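Local coordinates for protein carboxypeptidase 1 (Deinococcus radiodurans str. R1, PDB 5GIV) that probably releases amino acids one after another from the C-terminus of peptides with broad specificity, as a zinc-dependent metallocarboxypeptidase of family M32, at residues L30-D33 with Q34-L38; S142-A145 with A146-F149; Y464-G467 with R468-P472; L490-L493 with R494-G498. One frame throughout, in Å; residues are numbered along the deposited sequence.

The four contacts are local, follow one another along the chain and touch nowhere. Contact 1 closes helix 8-36 and contact 2 the end of helix 128-147, their centres about 31 Å apart; contact 3 is the loop between helices 453-464 and 472-480, about 29 Å from contact 1 and 27 Å from contact 2, centre to centre. Contact 4 lies within helix 487-501, the last of the chain, some 40 Å from contact 1 between centres and on the opposite side of the chain's centre. Contact 1 alone meets the second subunit, and the side chain of its Trp32 comes about 10 Å from that of Glu267, the predicted proton donor/acceptor.

Contact 1: residues L30-D33 with Q34-L38; sequences LGWD and QSTFL
The indole of Trp32 is met by two residues further along the chain, Thr36 over one face and Phe37 at the benzene end. Thr36 CG2 stands 4.1 Å from the centroid of the five-membered ring, close to its normal, a CH-pi contact. Phe37 comes with its edge: the two six-membered rings form an offset edge-to-face pair with planes 66° apart, and Phe37 CE2 reaches Trp32 CH2 at 3.6 Å. Both branches of Thr36 lie over the indole face, CG2 at the five-membered ring and OG1 offset toward the rim; with OG1 set between the backbone N and carbonyl carbon (chi1 54°), the hydroxyl also donates to Trp32 O at 2.9 Å. A beta-branched residue with one polar arm and one apolar arm suits this double task. This is the C-terminal end of helix 8-36, at the dimer interface, and Phe37 is the first residue to leave helical backbone angles. Asp33 O gathers three amides as the chain turns away: Phe37 N at 2.9 Å, Leu38 N at 3.0 Å and Thr36 N at 3.2 Å, the last well above the carbonyl plane. The Asp33 side chain crosses Phe37 at about a right angle, its OD1 3.7 Å from Phe37 CB. Two arginines hold that buried carboxylate, Arg46 through OD2 and Arg247 of the second subunit through OD1, which would probably balance its charge. Arg247 of the same chain makes a cation-pi contact with Trp32, and Phe37 stacks on Phe37 of the second subunit.

Contact 2: residues S142-A145 with A146-F149; sequences SLQA and ASYF
Gln144 carries CG anti to the backbone N (chi1 -176°) and continues extended, while Tyr148 has CG beside its own N (chi1 -68°), and these torsions lay the two side chains alongside each other, pointing the same way. They belong to the C-terminal end of helix 128-147, where the chain leaves the helix. The amide and the ring are turned 42° apart, with Gln144 NE2 3.6 Å from Tyr148 OH. Ser147 OG sits between the backbone N and the carbonyl carbon, which turns it to donate to Gln144 O; a small hydroxyl residue can thus reach back to the carbonyl three residues earlier, in the last turn. Upstream, Ala146 N still makes the regular i to i+4 bond to Ser142 O at 3.1 Å. Further on, the bonding shifts to i to i+3: Tyr148 N donates to Ala145 O from well above the carbonyl plane, and Phe149 N to Ala146 O. Alanines fit here because both methyls lie close to helix 155-163, Ala145 on Tyr159 and Ala146 on Pro155 and Tyr158. Phe149 stacks on Tyr158, and its ring edge brings CD1 to 3.7 Å from Ala145 O, in the plane of the ring.

Contact 3: residues Y464-G467 with R468-P472; sequences YRHG and RRWTP
His466 and Trp470 form the compact part of this loop, the indole coming edge-on to the imidazole face. Trp470 NE1 stands over that face, 3.5 Å from His466 CD2; the planes are 71° apart, and the centroids of the imidazole and the five-membered ring are separated by 4.6 Å, an edge-to-face pair. Both rings leave the backbone with CG beside the N (chi1 -61° for His466), which brings them to the same side of the turn. Arg465 CG lies over the opposite imidazole face, so a small flat ring fits between an aliphatic stem and an indole edge; Arg465 itself is exposed at the surface and its NE bonds Glu461 O. With an alanine at the His466 position, the space between Trp470 and Arg465 CG would probably be left as a gap and the indole freer to swing. In the backbone of the turn, Arg469 N donates to His466 O at 2.8 Å, almost straight, while Arg469 NH1 lies above the indole plane, and Arg478 adds a cation-pi contact to Trp470.

The looser side is bridged by water: one molecule donates to Gly467 O at 2.9 Å and to Trp470 O at 2.7 Å, spanning two carbonyls that do not meet directly. Arg468 bends away to Asp93 and Pro285 O. Gly467 has positive phi, and a CB on it would clash with Arg468 N. Thr471 then caps a backbone N of helix 472-480 and gives its own N to Glu474, as in a capping box. A type I turn running into a type II' turn, with glycine as the second residue of the latter, thus links helices 453-464 and 472-480.

Contact 4: residues L490-L493 with R494-G498; sequences LKYL and RGKYG
Tyr492 and Lys496, one helical turn apart, carry the polar part of the contact. Their side chains lie side by side and point the same way, with CG anti to the backbone N in Lys496 (chi1 175°) and the rest of that chain extended, so Lys496 NZ arrives at Tyr492 OH and donates to it at 3.3 Å. A water closes the triangle, accepting from Lys496 NZ at 3.0 Å and donating to Tyr492 OH at 3.1 Å from within the plane of the ring. Glu354 binds both groups and also Tyr497 OH, while Lys496 NZ has a further partner in Asn341, so the ammonium is probably well compensated. A phenylalanine in place of Tyr492 would probably leave Glu354 OE2, Lys496 NZ and the water each without one of their partners. The stretch is regular alpha-helix, part of helix 487-501 near the C-terminus, and its backbone bonds run i to i+4, such as Tyr497 N to Leu493 O at 2.8 Å. Apolar packing follows the same spacing. Lys496 CD, an aliphatic part of the long chain, comes 3.8 Å from Tyr492 CE1. Leu493 runs alongside Tyr497, its CD2 3.9 Å from CE1 of that ring, and Leu493 and Leu490 face helix 169-193. Arg494, an exposed residue that also touches Ala182, stretches back until its guanidinium lies with one face over Leu490 CB, 4.0 Å from Arg494 NH1.

Contact 1: residues L30-D33 with Q34-L38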
loop_
_atom_site.group_PDB
_atom_site.type_symbol
_atom_site.label_atom_id
_atom_site.label_comp_id
_atom_site.label_asym_id
_atom_site.label_seq_id
_atom_site.Cartn_x
_atom_site.Cartn_y
_atom_site.Cartn_z
ATOM N N LEU A 30 4.601 1.996 4.607
ATOM C CA LEU A 30 5.793 1.498 3.932
ATOM C C LEU A 30 6.097 0.069 4.350
ATOM O O LEU A 30 6.499 -0.754 3.524
ATOM C CB LEU A 30 6.979 2.408 4.231
ATOM C CG LEU A 30 7.000 3.740 3.498
ATOM C CD1 LEU A 30 7.987 4.679 4.200
ATOM C CD2 LEU A 30 7.369 3.540 2.026
ATOM N N GLY A 31 5.921 -0.240 5.638
ATOM C CA GLY A 31 6.156 -1.598 6.103
ATOM C C GLY A 31 5.052 -2.561 5.708
ATOM O O GLY A 31 5.319 -3.713 5.341
ATOM N N TRP A 32 3.797 -2.111 5.777
ATOM C CA TRP A 32 2.696 -2.981 5.373
ATOM C C TRP A 32 2.826 -3.373 3.908
ATOM O O TRP A 32 2.686 -4.549 3.554
ATOM C CB TRP A 32 1.354 -2.297 5.631
ATOM C CG TRP A 32 0.184 -3.032 5.028
ATOM C CD1 TRP A 32 -0.563 -4.014 5.611
ATOM C CD2 TRP A 32 -0.368 -2.827 3.723
ATOM N NE1 TRP A 32 -1.557 -4.430 4.751
ATOM C CE2 TRP A 32 -1.455 -3.716 3.585
ATOM C CE3 TRP A 32 -0.049 -1.974 2.657
ATOM C CZ2 TRP A 32 -2.217 -3.787 2.421
ATOM C CZ3 TRP A 32 -0.810 -2.041 1.503
ATOM C CH2 TRP A 32 -1.884 -2.941 1.393
ATOM N N ASP A 33 3.101 -2.395 3.041
ATOM C CA ASP A 33 3.270 -2.693 1.625
ATOM C C ASP A 33 4.494 -3.567 1.386
ATOM O O ASP A 33 4.476 -4.444 0.511
ATOM C CB ASP A 33 3.363 -1.382 0.834
ATOM C CG ASP A 33 3.644 -1.603 -0.649
ATOM O OD1 ASP A 33 2.701 -1.959 -1.401
ATOM O OD2 ASP A 33 4.817 -1.424 -1.049
ATOM N N GLN A 34 5.554 -3.366 2.174
ATOM C CA GLN A 34 6.749 -4.190 2.037
ATOM C C GLN A 34 6.439 -5.663 2.261
ATOM O O GLN A 34 7.021 -6.535 1.608
ATOM C CB GLN A 34 7.815 -3.708 3.017
ATOM C CG GLN A 34 9.068 -4.547 3.051
ATOM C CD GLN A 34 9.926 -4.245 4.262
ATOM O OE1 GLN A 34 9.433 -4.154 5.397
ATOM N NE2 GLN A 34 11.218 -4.060 4.028
ATOM N N SER A 35 5.529 -5.960 3.182
ATOM C CA SER A 35 5.184 -7.335 3.507
ATOM C C SER A 35 4.125 -7.933 2.592
ATOM O O SER A 35 3.959 -9.151 2.583
ATOM C CB SER A 35 4.686 -7.421 4.951
ATOM O OG SER A 35 5.705 -7.023 5.843
ATOM N N THR A 36 3.381 -7.119 1.849
ATOM C CA THR A 36 2.265 -7.623 1.062
ATOM C C THR A 36 2.530 -7.585 -0.434
ATOM O O THR A 36 2.346 -8.591 -1.118
ATOM C CB THR A 36 0.988 -6.832 1.372
ATOM O OG1 THR A 36 1.237 -5.434 1.178
ATOM C CG2 THR A 36 0.553 -7.060 2.810
ATOM N N PHE A 37 2.897 -6.426 -0.978
ATOM C CA PHE A 37 2.886 -6.251 -2.421
ATOM C C PHE A 37 4.201 -5.773 -3.025
ATOM O O PHE A 37 4.308 -5.746 -4.253
ATOM C CB PHE A 37 1.757 -5.287 -2.812
ATOM C CG PHE A 37 0.390 -5.775 -2.383
ATOM C CD1 PHE A 37 -0.165 -6.910 -2.959
ATOM C CD2 PHE A 37 -0.324 -5.118 -1.389
ATOM C CE1 PHE A 37 -1.414 -7.375 -2.560
ATOM C CE2 PHE A 37 -1.568 -5.576 -0.991
ATOM C CZ PHE A 37 -2.115 -6.699 -1.578
ATOM N N LEU A 38 5.195 -5.424 -2.227
ATOM C CA LEU A 38 6.445 -4.927 -2.766
ATOM C C LEU A 38 7.042 -5.936 -3.741
ATOM O O LEU A 38 7.228 -7.104 -3.375
ATOM C CB LEU A 38 7.424 -4.660 -1.635
ATOM C CG LEU A 38 8.722 -3.986 -2.056
ATOM C CD1 LEU A 38 8.418 -2.558 -2.529
ATOM C CD2 LEU A 38 9.752 -4.009 -0.920
#

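Contact 2: residues S142-A145 with A146-F149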
loop_
_atom_site.group_PDB
_atom_site.type_symbol
_atom_site.label_atom_id
_atom_site.label_comp_id
_atom_site.label_asym_id
_atom_site.label_seq_id
_atom_site.Cartn_x
_atom_site.Cartn_y
_atom_site.Cartn_z
ATOM N N SER A 142 22.561 -4.282 22.698
ATOM C CA SER A 142 21.422 -4.337 23.616
ATOM C C SER A 142 21.822 -3.871 25.011
ATOM O O SER A 142 21.099 -3.096 25.650
ATOM C CB SER A 142 20.840 -5.754 23.681
ATOM O OG SER A 142 20.318 -6.152 22.427
ATOM N N LEU A 143 22.982 -4.315 25.492
ATOM C CA LEU A 143 23.453 -3.860 26.794
ATOM C C LEU A 143 23.753 -2.367 26.777
ATOM O O LEU A 143 23.442 -1.648 27.740
ATOM C CB LEU A 143 24.688 -4.656 27.194
ATOM C CG LEU A 143 24.409 -6.107 27.552
ATOM C CD1 LEU A 143 25.717 -6.857 27.651
ATOM C CD2 LEU A 143 23.615 -6.198 28.866
ATOM N N GLN A 144 24.339 -1.882 25.683
ATOM C CA GLN A 144 24.632 -0.460 25.572
ATOM C C GLN A 144 23.356 0.374 25.569
ATOM O O GLN A 144 23.275 1.404 26.251
ATOM C CB GLN A 144 25.441 -0.193 24.306
ATOM C CG GLN A 144 25.868 1.244 24.179
ATOM C CD GLN A 144 26.876 1.451 23.080
ATOM O OE1 GLN A 144 27.505 0.495 22.606
ATOM N NE2 GLN A 144 27.069 2.711 22.691
ATOM N N ALA A 145 22.345 -0.058 24.812
ATOM C CA ALA A 145 21.092 0.686 24.788
ATOM C C ALA A 145 20.491 0.771 26.183
ATOM O O ALA A 145 20.039 1.838 26.609
ATOM C CB ALA A 145 20.107 0.037 23.817
ATOM N N ALA A 146 20.500 -0.337 26.917
ATOM C CA ALA A 146 19.947 -0.320 28.261
ATOM C C ALA A 146 20.752 0.580 29.186
ATOM O O ALA A 146 20.193 1.154 30.127
ATOM C CB ALA A 146 19.885 -1.741 28.819
ATOM N N SER A 147 22.055 0.730 28.933
ATOM C CA SER A 147 22.881 1.543 29.819
ATOM C C SER A 147 22.524 3.023 29.750
ATOM O O SER A 147 22.871 3.767 30.669
ATOM C CB SER A 147 24.367 1.341 29.506
ATOM O OG SER A 147 24.719 1.915 28.264
ATOM N N TYR A 148 21.841 3.467 28.693
ATOM C CA TYR A 148 21.348 4.839 28.664
ATOM C C TYR A 148 20.204 5.071 29.638
ATOM O O TYR A 148 19.763 6.218 29.783
ATOM C CB TYR A 148 20.888 5.228 27.259
ATOM C CG TYR A 148 22.006 5.333 26.260
ATOM C CD1 TYR A 148 22.952 6.349 26.350
ATOM C CD2 TYR A 148 22.117 4.423 25.217
ATOM C CE1 TYR A 148 23.983 6.444 25.434
ATOM C CE2 TYR A 148 23.140 4.512 24.295
ATOM C CZ TYR A 148 24.068 5.521 24.408
ATOM O OH TYR A 148 25.083 5.608 23.488
ATOM N N PHE A 149 19.711 4.024 30.295
ATOM C CA PHE A 149 18.621 4.124 31.267
ATOM C C PHE A 149 19.072 3.490 32.576
ATOM O O PHE A 149 18.600 2.412 32.966
ATOM C CB PHE A 149 17.349 3.477 30.715
ATOM C CG PHE A 149 16.826 4.167 29.485
ATOM C CD1 PHE A 149 17.373 3.899 28.236
ATOM C CD2 PHE A 149 15.805 5.102 29.579
ATOM C CE1 PHE A 149 16.911 4.548 27.102
ATOM C CE2 PHE A 149 15.331 5.748 28.450
ATOM C CZ PHE A 149 15.883 5.470 27.211
#

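Contact 3: residues Y464-G467 with R468-P472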
loop_
_atom_site.group_PDB
_atom_site.type_symbol
_atom_site.label_atom_id
_atom_site.label_comp_id
_atom_site.label_asym_id
_atom_site.label_seq_id
_atom_site.Cartn_x
_atom_site.Cartn_y
_atom_site.Cartn_z
ATOM N N TYR A 464 -10.377 -0.803 25.656
ATOM C CA TYR A 464 -9.924 -0.233 24.388
ATOM C C TYR A 464 -9.953 1.289 24.407
ATOM O O TYR A 464 -8.964 1.943 24.040
ATOM C CB TYR A 464 -10.783 -0.743 23.229
ATOM C CG TYR A 464 -10.828 -2.245 23.068
ATOM C CD1 TYR A 464 -9.961 -3.070 23.766
ATOM C CD2 TYR A 464 -11.768 -2.840 22.234
ATOM C CE1 TYR A 464 -10.025 -4.443 23.629
ATOM C CE2 TYR A 464 -11.833 -4.205 22.092
ATOM C CZ TYR A 464 -10.962 -5.002 22.788
ATOM O OH TYR A 464 -11.030 -6.367 22.640
ATOM N N ARG A 465 -11.083 1.879 24.811
ATOM C CA ARG A 465 -11.261 3.303 24.564
ATOM C C ARG A 465 -10.169 4.121 25.223
ATOM O O ARG A 465 -9.805 5.188 24.710
ATOM C CB ARG A 465 -12.636 3.771 25.043
ATOM C CG ARG A 465 -12.831 3.758 26.564
ATOM C CD ARG A 465 -14.187 4.332 26.948
ATOM N NE ARG A 465 -14.412 4.273 28.393
ATOM C CZ ARG A 465 -14.571 5.330 29.187
ATOM N NH1 ARG A 465 -14.531 6.567 28.689
ATOM N NH2 ARG A 465 -14.761 5.143 30.487
ATOM N N HIS A 466 -9.627 3.640 26.348
ATOM C CA HIS A 466 -8.641 4.422 27.082
ATOM C C HIS A 466 -7.282 4.510 26.392
ATOM O O HIS A 466 -6.523 5.438 26.687
ATOM C CB HIS A 466 -8.470 3.877 28.500
ATOM C CG HIS A 466 -9.725 3.929 29.310
ATOM N ND1 HIS A 466 -10.356 2.802 29.792
ATOM C CD2 HIS A 466 -10.486 4.981 29.693
ATOM C CE1 HIS A 466 -11.442 3.157 30.452
ATOM N NE2 HIS A 466 -11.546 4.474 30.400
ATOM N N GLY A 467 -6.953 3.594 25.484
ATOM C CA GLY A 467 -5.634 3.648 24.880
ATOM C C GLY A 467 -4.539 3.683 25.930
ATOM O O GLY A 467 -4.449 2.779 26.764
ATOM N N ARG A 468 -3.733 4.743 25.940
ATOM C CA ARG A 468 -2.640 4.887 26.895
ATOM C C ARG A 468 -3.014 5.783 28.084
ATOM O O ARG A 468 -2.142 6.120 28.893
ATOM C CB ARG A 468 -1.401 5.427 26.162
ATOM C CG ARG A 468 -0.914 4.493 25.035
ATOM C CD ARG A 468 0.292 5.026 24.250
ATOM N NE ARG A 468 1.569 4.945 24.952
ATOM C CZ ARG A 468 2.609 5.746 24.722
ATOM N NH1 ARG A 468 2.527 6.721 23.817
ATOM N NH2 ARG A 468 3.736 5.576 25.401
ATOM N N ARG A 469 -4.300 6.143 28.222
ATOM C CA ARG A 469 -4.740 7.046 29.291
ATOM C C ARG A 469 -4.341 6.536 30.675
ATOM O O ARG A 469 -3.950 7.324 31.544
ATOM C CB ARG A 469 -6.257 7.249 29.208
ATOM C CG ARG A 469 -6.928 7.742 30.490
ATOM C CD ARG A 469 -6.680 9.209 30.681
ATOM N NE ARG A 469 -7.282 9.774 31.892
ATOM C CZ ARG A 469 -6.696 9.799 33.086
ATOM N NH1 ARG A 469 -5.506 9.247 33.261
ATOM N NH2 ARG A 469 -7.308 10.369 34.111
ATOM N N TRP A 470 -4.445 5.231 30.908
ATOM C CA TRP A 470 -4.021 4.624 32.161
ATOM C C TRP A 470 -2.760 3.800 31.949
ATOM O O TRP A 470 -2.532 3.272 30.860
ATOM C CB TRP A 470 -5.126 3.739 32.749
ATOM C CG TRP A 470 -6.445 4.455 32.913
ATOM C CD1 TRP A 470 -7.580 4.273 32.177
ATOM C CD2 TRP A 470 -6.757 5.452 33.894
ATOM N NE1 TRP A 470 -8.578 5.100 32.636
ATOM C CE2 TRP A 470 -8.100 5.832 33.690
ATOM C CE3 TRP A 470 -6.029 6.059 34.927
ATOM C CZ2 TRP A 470 -8.732 6.799 34.478
ATOM C CZ3 TRP A 470 -6.654 7.022 35.707
ATOM C CH2 TRP A 470 -7.993 7.378 35.478
ATOM N N THR A 471 -1.935 3.695 32.992
ATOM C CA THR A 471 -0.819 2.765 32.942
ATOM C C THR A 471 -1.351 1.338 32.883
ATOM O O THR A 471 -2.490 1.070 33.273
ATOM C CB THR A 471 0.098 2.907 34.161
ATOM O OG1 THR A 471 -0.567 2.431 35.344
ATOM C CG2 THR A 471 0.488 4.352 34.365
ATOM N N PRO A 472 -0.539 0.395 32.406
ATOM C CA PRO A 472 -1.009 -1.003 32.368
ATOM C C PRO A 472 -1.582 -1.473 33.694
ATOM O O PRO A 472 -2.686 -2.033 33.732
ATOM C CB PRO A 472 0.251 -1.771 31.952
ATOM C CG PRO A 472 1.048 -0.769 31.148
ATOM C CD PRO A 472 0.802 0.560 31.816
HETATM O O HOH W 1 -4.857 2.846 29.589
#

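Contact 4: residues L490-L493 with R494-G498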
loop_
_atom_site.group_PDB
_atom_site.type_symbol
_atom_site.label_atom_id
_atom_site.label_comp_id
_atom_site.label_asym_id
_atom_site.label_seq_id
_atom_site.Cartn_x
_atom_site.Cartn_y
_atom_site.Cartn_z
ATOM N N LEU A 490 -5.408 -19.929 35.027
ATOM C CA LEU A 490 -5.249 -21.341 35.362
ATOM C C LEU A 490 -6.595 -22.005 35.598
ATOM O O LEU A 490 -6.788 -23.174 35.246
ATOM C CB LEU A 490 -4.345 -21.503 36.580
ATOM C CG LEU A 490 -2.911 -21.001 36.380
ATOM C CD1 LEU A 490 -2.089 -21.194 37.642
ATOM C CD2 LEU A 490 -2.243 -21.679 35.163
ATOM N N LYS A 491 -7.547 -21.274 36.175
ATOM C CA LYS A 491 -8.875 -21.842 36.361
ATOM C C LYS A 491 -9.528 -22.159 35.022
ATOM O O LYS A 491 -10.145 -23.217 34.858
ATOM C CB LYS A 491 -9.761 -20.876 37.144
ATOM C CG LYS A 491 -11.152 -21.435 37.352
ATOM C CD LYS A 491 -12.079 -20.477 38.075
ATOM C CE LYS A 491 -13.487 -21.077 38.103
ATOM N NZ LYS A 491 -14.551 -20.124 38.554
ATOM N N TYR A 492 -9.374 -21.259 34.045
ATOM C CA TYR A 492 -9.977 -21.457 32.732
ATOM C C TYR A 492 -9.414 -22.693 32.040
ATOM O O TYR A 492 -10.167 -23.505 31.496
ATOM C CB TYR A 492 -9.777 -20.202 31.872
ATOM C CG TYR A 492 -9.688 -20.475 30.383
ATOM C CD1 TYR A 492 -10.801 -20.899 29.672
ATOM C CD2 TYR A 492 -8.498 -20.282 29.688
ATOM C CE1 TYR A 492 -10.737 -21.144 28.327
ATOM C CE2 TYR A 492 -8.420 -20.525 28.329
ATOM C CZ TYR A 492 -9.546 -20.959 27.653
ATOM O OH TYR A 492 -9.493 -21.221 26.304
ATOM N N LEU A 493 -8.089 -22.850 32.044
ATOM C CA LEU A 493 -7.477 -23.976 31.344
ATOM C C LEU A 493 -7.795 -25.293 32.041
ATOM O O LEU A 493 -8.221 -26.267 31.399
ATOM C CB LEU A 493 -5.969 -23.761 31.250
ATOM C CG LEU A 493 -5.498 -22.617 30.356
ATOM C CD1 LEU A 493 -3.997 -22.443 30.507
ATOM C CD2 LEU A 493 -5.873 -22.889 28.906
ATOM N N ARG A 494 -7.629 -25.329 33.369
ATOM C CA ARG A 494 -7.940 -26.543 34.118
ATOM C C ARG A 494 -9.380 -26.973 33.866
ATOM O O ARG A 494 -9.654 -28.158 33.638
ATOM C CB ARG A 494 -7.707 -26.296 35.606
ATOM C CG ARG A 494 -6.245 -26.240 36.004
ATOM C CD ARG A 494 -6.076 -25.863 37.472
ATOM N NE ARG A 494 -4.702 -26.065 37.930
ATOM C CZ ARG A 494 -4.096 -25.314 38.851
ATOM N NH1 ARG A 494 -4.737 -24.295 39.419
ATOM N NH2 ARG A 494 -2.844 -25.581 39.204
ATOM N N GLY A 495 -10.307 -26.017 33.860
ATOM C CA GLY A 495 -11.695 -26.356 33.598
ATOM C C GLY A 495 -11.921 -26.824 32.172
ATOM O O GLY A 495 -12.611 -27.818 31.930
ATOM N N LYS A 496 -11.353 -26.102 31.203
ATOM C CA LYS A 496 -11.600 -26.437 29.805
ATOM C C LYS A 496 -10.991 -27.787 29.439
ATOM O O LYS A 496 -11.667 -28.652 28.867
ATOM C CB LYS A 496 -11.044 -25.335 28.903
ATOM C CG LYS A 496 -11.138 -25.650 27.417
ATOM C CD LYS A 496 -10.498 -24.536 26.592
ATOM C CE LYS A 496 -10.601 -24.847 25.114
ATOM N NZ LYS A 496 -10.030 -23.771 24.285
ATOM N N TYR A 497 -9.713 -27.987 29.768
ATOM C CA TYR A 497 -9.025 -29.205 29.367
ATOM C C TYR A 497 -9.307 -30.357 30.314
ATOM O O TYR A 497 -9.313 -31.515 29.884
ATOM C CB TYR A 497 -7.526 -28.925 29.251
ATOM C CG TYR A 497 -7.262 -28.103 28.014
ATOM C CD1 TYR A 497 -7.287 -26.714 28.057
ATOM C CD2 TYR A 497 -7.063 -28.723 26.781
ATOM C CE1 TYR A 497 -7.085 -25.970 26.912
ATOM C CE2 TYR A 497 -6.869 -27.989 25.635
ATOM C CZ TYR A 497 -6.874 -26.620 25.702
ATOM O OH TYR A 497 -6.684 -25.902 24.548
ATOM N N GLY A 498 -9.587 -30.066 31.583
ATOM C CA GLY A 498 -10.090 -31.108 32.458
ATOM C C GLY A 498 -11.338 -31.762 31.903
ATOM O O GLY A 498 -11.478 -32.985 31.946
HETATM O O HOH W 2 -12.121 -21.699 24.698
#